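Local coordinates for protein trans-4-hydroxy-L-proline dehydratase (Clostridioides difficile 70-100-2010, PDB 6VXC) that dehydrates trans-4-hydroxy-L-proline to (S)-1-pyrroline-5-carboxylate by glycyl radical chemistry, a step in the anaerobic breakdown of hydroxyproline, at residues V232-A246 / L258-A270. Sequence-based numbering, arbitrary orientation.
Sequences VILGKRYAEKARQMA and LLLIAETCDVVPA
Arg243 lies along the exposed flank of the interface and reaches Asp266 on the facing helix. From CB, the side chain turns anti to the carbonyl carbon (chi1 -67°), which lays Arg243 CG 3.6 Å from Ala262 CB. The chain then runs extended to NE, carrying the guanidinium across the same methyl, which sits over the centre of one face. At the tip NH1 and NH2 grip the carboxylate end-on, one nitrogen to each oxygen. Arg243 NH2 to Asp266 OD2 is the shorter arm, 2.7 Å and nearly straight at 177°; Arg243 NH1 meets the syn lone pair of Asp266 OD1 at 3.1 Å. With the two planes only 18° apart, this paired salt bridge restrains the rotation of both groups. The two helices form an antiparallel hairpin in the PFL-like part of this glycyl radical enzyme, away from the probable active-site residues Cys454 and Glu456; the axes of 232-246 and 258-267 approach to 8.0 Å. Small residues permit this approach: Ala242 CB lies 3.8 Å from Ala262 CB, Ala239 CB packs against Cys265 CB, and Cys265 CB leans on Gly235 O. Leu258 fills one end, its CD1 touching the backbone at Met245 O and Ala246 N while its CB meets the Ala246 methyl. At the other end the chain leaves the helix through a cis peptide before Pro269, whose CD packs 3.5 Å from Gly235 CA, ring against backbone. Behind Cys265 and Pro269 stands Phe285 of helix 276-293, whereas Val232 and Ala270, themselves in contact, both touch Leu193 of helix 192-205.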
loop_
_atom_site.group_PDB
_atom_site.type_symbol
_atom_site.label_atom_id
_atom_site.label_comp_id
_atom_site.label_asym_id
_atom_site.label_seq_id
_atom_site.Cartn_x
_atom_site.Cartn_y
_atom_site.Cartn_z
ATOM N N VAL A 232 17.805 16.639 13.529
ATOM C CA VAL A 232 18.131 17.361 14.756
ATOM C C VAL A 232 17.465 18.731 14.763
ATOM O O VAL A 232 16.891 19.156 15.772
ATOM C CB VAL A 232 19.659 17.452 14.926
ATOM C CG1 VAL A 232 20.021 18.379 16.088
ATOM C CG2 VAL A 232 20.232 16.069 15.167
ATOM N N ILE A 233 17.503 19.424 13.629
ATOM C CA ILE A 233 16.875 20.736 13.522
ATOM C C ILE A 233 15.361 20.630 13.672
ATOM O O ILE A 233 14.719 21.519 14.244
ATOM C CB ILE A 233 17.280 21.389 12.192
ATOM C CG1 ILE A 233 18.751 21.821 12.251
ATOM C CG2 ILE A 233 16.344 22.530 11.840
ATOM C CD1 ILE A 233 19.340 22.058 10.892
ATOM N N LEU A 234 14.763 19.561 13.142
ATOM C CA LEU A 234 13.324 19.382 13.291
ATOM C C LEU A 234 12.931 19.369 14.762
ATOM O O LEU A 234 11.986 20.051 15.172
ATOM C CB LEU A 234 12.881 18.087 12.618
ATOM C CG LEU A 234 11.389 17.828 12.740
ATOM C CD1 LEU A 234 10.610 18.944 12.063
ATOM C CD2 LEU A 234 11.051 16.460 12.146
ATOM N N GLY A 235 13.647 18.595 15.570
ATOM C CA GLY A 235 13.345 18.565 16.988
ATOM C C GLY A 235 13.611 19.902 17.646
ATOM O O GLY A 235 12.808 20.385 18.447
ATOM N N LYS A 236 14.744 20.527 17.302
ATOM C CA LYS A 236 15.086 21.819 17.887
ATOM C C LYS A 236 13.985 22.842 17.635
ATOM O O LYS A 236 13.582 23.569 18.545
ATOM C CB LYS A 236 16.425 22.310 17.328
ATOM C CG LYS A 236 16.835 23.702 17.792
ATOM C CD LYS A 236 17.962 24.273 16.923
ATOM C CE LYS A 236 17.427 25.090 15.731
ATOM N NZ LYS A 236 16.973 26.450 16.159
ATOM N N ARG A 237 13.474 22.901 16.402
ATOM C CA ARG A 237 12.503 23.932 16.047
ATOM C C ARG A 237 11.160 23.686 16.724
ATOM O O ARG A 237 10.488 24.635 17.139
ATOM C CB ARG A 237 12.327 24.001 14.531
ATOM C CG ARG A 237 13.544 24.540 13.760
ATOM C CD ARG A 237 13.144 24.866 12.328
ATOM N NE ARG A 237 12.127 25.909 12.305
ATOM C CZ ARG A 237 11.165 26.002 11.397
ATOM N NH1 ARG A 237 11.074 25.100 10.432
ATOM N NH2 ARG A 237 10.290 26.990 11.459
ATOM N N TYR A 238 10.748 22.423 16.841
ATOM C CA TYR A 238 9.486 22.144 17.510
ATOM C C TYR A 238 9.564 22.448 19.002
ATOM O O TYR A 238 8.587 22.914 19.589
ATOM C CB TYR A 238 9.057 20.696 17.267
ATOM C CG TYR A 238 7.971 20.604 16.233
ATOM C CD1 TYR A 238 6.719 21.139 16.480
ATOM C CD2 TYR A 238 8.210 20.035 14.997
ATOM C CE1 TYR A 238 5.722 21.080 15.539
ATOM C CE2 TYR A 238 7.227 19.969 14.052
ATOM C CZ TYR A 238 5.981 20.492 14.325
ATOM O OH TYR A 238 4.995 20.423 13.378
ATOM N N ALA A 239 10.698 22.165 19.643
ATOM C CA ALA A 239 10.823 22.529 21.053
ATOM C C ALA A 239 10.705 24.038 21.241
ATOM O O ALA A 239 9.980 24.506 22.130
ATOM C CB ALA A 239 12.131 21.997 21.633
ATOM N N GLU A 240 11.406 24.812 20.407
ATOM C CA GLU A 240 11.276 26.268 20.439
ATOM C C GLU A 240 9.837 26.700 20.205
ATOM O O GLU A 240 9.304 27.541 20.937
ATOM C CB GLU A 240 12.188 26.905 19.386
ATOM C CG GLU A 240 13.668 26.968 19.759
ATOM C CD GLU A 240 14.567 27.303 18.561
ATOM O OE1 GLU A 240 14.044 27.822 17.547
ATOM O OE2 GLU A 240 15.790 27.032 18.631
ATOM N N LYS A 241 9.207 26.171 19.154
ATOM C CA LYS A 241 7.816 26.512 18.874
ATOM C C LYS A 241 6.943 26.244 20.088
ATOM O O LYS A 241 6.113 27.078 20.470
ATOM C CB LYS A 241 7.315 25.711 17.673
ATOM C CG LYS A 241 5.844 25.884 17.318
ATOM C CD LYS A 241 5.575 27.168 16.563
ATOM C CE LYS A 241 4.149 27.166 16.022
ATOM N NZ LYS A 241 3.785 28.458 15.369
ATOM N N ALA A 242 7.138 25.090 20.727
ATOM C CA ALA A 242 6.311 24.747 21.874
ATOM C C ALA A 242 6.504 25.739 23.015
ATOM O O ALA A 242 5.522 26.189 23.620
ATOM C CB ALA A 242 6.615 23.320 22.331
ATOM N N ARG A 243 7.758 26.110 23.310
ATOM C CA ARG A 243 8.030 27.034 24.416
ATOM C C ARG A 243 7.535 28.440 24.116
ATOM O O ARG A 243 7.047 29.136 25.010
ATOM C CB ARG A 243 9.520 27.064 24.731
ATOM C CG ARG A 243 10.016 25.773 25.273
ATOM C CD ARG A 243 11.431 25.848 25.769
ATOM N NE ARG A 243 11.680 24.685 26.609
ATOM C CZ ARG A 243 12.373 23.617 26.239
ATOM N NH1 ARG A 243 12.933 23.562 25.033
ATOM N NH2 ARG A 243 12.506 22.604 27.084
ATOM N N GLN A 244 7.685 28.882 22.874
ATOM C CA GLN A 244 7.167 30.183 22.482
ATOM C C GLN A 244 5.651 30.233 22.636
ATOM O O GLN A 244 5.097 31.253 23.067
ATOM C CB GLN A 244 7.623 30.481 21.056
ATOM C CG GLN A 244 6.740 31.363 20.219
ATOM C CD GLN A 244 7.173 31.333 18.758
ATOM O OE1 GLN A 244 8.346 31.573 18.441
ATOM N NE2 GLN A 244 6.237 31.005 17.862
ATOM N N MET A 245 4.963 29.125 22.331
ATOM C CA MET A 245 3.523 29.054 22.558
ATOM C C MET A 245 3.190 28.952 24.041
ATOM O O MET A 245 2.136 29.428 24.472
ATOM C CB MET A 245 2.919 27.870 21.800
ATOM C CG MET A 245 2.885 28.045 20.305
ATOM S SD MET A 245 2.243 26.578 19.477
ATOM C CE MET A 245 0.529 26.622 19.974
ATOM N N ALA A 246 4.047 28.298 24.826
ATOM C CA ALA A 246 3.783 28.170 26.254
ATOM C C ALA A 246 3.805 29.530 26.945
ATOM O O ALA A 246 2.972 29.805 27.814
ATOM C CB ALA A 246 4.775 27.199 26.889
ATOM N N LEU A 258 2.161 22.012 26.478
ATOM C CA LEU A 258 3.186 22.599 25.617
ATOM C C LEU A 258 4.582 22.394 26.194
ATOM O O LEU A 258 5.536 22.115 25.457
ATOM C CB LEU A 258 2.895 24.084 25.414
ATOM C CG LEU A 258 1.657 24.343 24.563
ATOM C CD1 LEU A 258 1.204 25.770 24.724
ATOM C CD2 LEU A 258 1.962 24.038 23.094
ATOM N N LEU A 259 4.721 22.519 27.509
ATOM C CA LEU A 259 6.020 22.291 28.125
ATOM C C LEU A 259 6.417 20.825 28.023
ATOM O O LEU A 259 7.597 20.507 27.860
ATOM C CB LEU A 259 5.983 22.740 29.584
ATOM C CG LEU A 259 5.906 24.257 29.829
ATOM C CD1 LEU A 259 5.883 24.594 31.318
ATOM C CD2 LEU A 259 7.013 25.011 29.127
ATOM N N LEU A 260 5.443 19.919 28.098
ATOM C CA LEU A 260 5.746 18.509 27.897
ATOM C C LEU A 260 6.190 18.241 26.465
ATOM O O LEU A 260 7.126 17.471 26.238
ATOM C CB LEU A 260 4.532 17.656 28.251
ATOM C CG LEU A 260 4.667 16.163 27.952
ATOM C CD1 LEU A 260 5.864 15.546 28.668
ATOM C CD2 LEU A 260 3.385 15.474 28.352
ATOM N N ILE A 261 5.542 18.878 25.491
ATOM C CA ILE A 261 5.963 18.731 24.100
ATOM C C ILE A 261 7.410 19.173 23.937
ATOM O O ILE A 261 8.241 18.452 23.370
ATOM C CB ILE A 261 5.030 19.518 23.166
ATOM C CG1 ILE A 261 3.641 18.883 23.150
ATOM C CG2 ILE A 261 5.605 19.553 21.751
ATOM C CD1 ILE A 261 2.608 19.726 22.435
ATOM N N ALA A 262 7.739 20.347 24.479
ATOM C CA ALA A 262 9.090 20.875 24.356
ATOM C C ALA A 262 10.108 19.931 24.978
ATOM O O ALA A 262 11.145 19.656 24.371
ATOM C CB ALA A 262 9.166 22.264 24.989
ATOM N N GLU A 263 9.819 19.400 26.173
ATOM C CA GLU A 263 10.717 18.425 26.807
ATOM C C GLU A 263 10.897 17.172 25.957
ATOM O O GLU A 263 11.980 16.580 25.926
ATOM C CB GLU A 263 10.188 18.010 28.183
ATOM C CG GLU A 263 10.396 19.002 29.310
ATOM C CD GLU A 263 9.490 18.715 30.515
ATOM O OE1 GLU A 263 9.278 19.648 31.324
ATOM O OE2 GLU A 263 9.022 17.556 30.664
ATOM N N THR A 264 9.824 16.706 25.326
ATOM C CA THR A 264 9.934 15.519 24.491
ATOM C C THR A 264 10.829 15.788 23.290
ATOM O O THR A 264 11.688 14.968 22.951
ATOM C CB THR A 264 8.531 15.076 24.077
ATOM O OG1 THR A 264 7.747 14.858 25.256
ATOM C CG2 THR A 264 8.555 13.812 23.218
ATOM N N CYS A 265 10.650 16.943 22.652
ATOM C CA CYS A 265 11.442 17.323 21.488
ATOM C C CYS A 265 12.880 17.717 21.844
ATOM O O CYS A 265 13.740 17.728 20.957
ATOM C CB CYS A 265 10.729 18.458 20.750
ATOM S SG CYS A 265 9.059 18.006 20.143
ATOM N N ASP A 266 13.164 18.044 23.112
ATOM C CA ASP A 266 14.552 18.185 23.545
ATOM C C ASP A 266 15.301 16.875 23.406
ATOM O O ASP A 266 16.530 16.870 23.276
ATOM C CB ASP A 266 14.640 18.624 25.010
ATOM C CG ASP A 266 14.275 20.072 25.225
ATOM O OD1 ASP A 266 14.270 20.852 24.253
ATOM O OD2 ASP A 266 13.998 20.432 26.392
ATOM N N VAL A 267 14.585 15.752 23.457
ATOM C CA VAL A 267 15.230 14.449 23.390
ATOM C C VAL A 267 15.225 13.940 21.954
ATOM O O VAL A 267 16.281 13.643 21.395
ATOM C CB VAL A 267 14.554 13.437 24.327
ATOM C CG1 VAL A 267 15.257 12.089 24.240
ATOM C CG2 VAL A 267 14.525 13.958 25.764
ATOM N N VAL A 268 14.040 13.823 21.361
ATOM C CA VAL A 268 13.903 13.232 20.036
ATOM C C VAL A 268 13.585 14.304 19.001
ATOM O O VAL A 268 12.881 15.263 19.289
ATOM C CB VAL A 268 12.824 12.116 20.054
ATOM C CG1 VAL A 268 13.186 11.052 21.079
ATOM C CG2 VAL A 268 11.413 12.694 20.314
ATOM N N PRO A 269 14.061 14.118 17.764
ATOM C CA PRO A 269 14.783 12.935 17.269
ATOM C C PRO A 269 16.303 12.929 17.420
ATOM O O PRO A 269 16.935 11.970 16.985
ATOM C CB PRO A 269 14.408 12.906 15.784
ATOM C CG PRO A 269 13.953 14.278 15.432
ATOM C CD PRO A 269 13.754 15.080 16.691
ATOM N N ALA A 270 16.872 13.951 18.061
ATOM C CA ALA A 270 18.327 14.044 18.175
ATOM C C ALA A 270 18.901 12.870 18.956
ATOM O O ALA A 270 19.954 12.336 18.593
ATOM C CB ALA A 270 18.726 15.370 18.824
#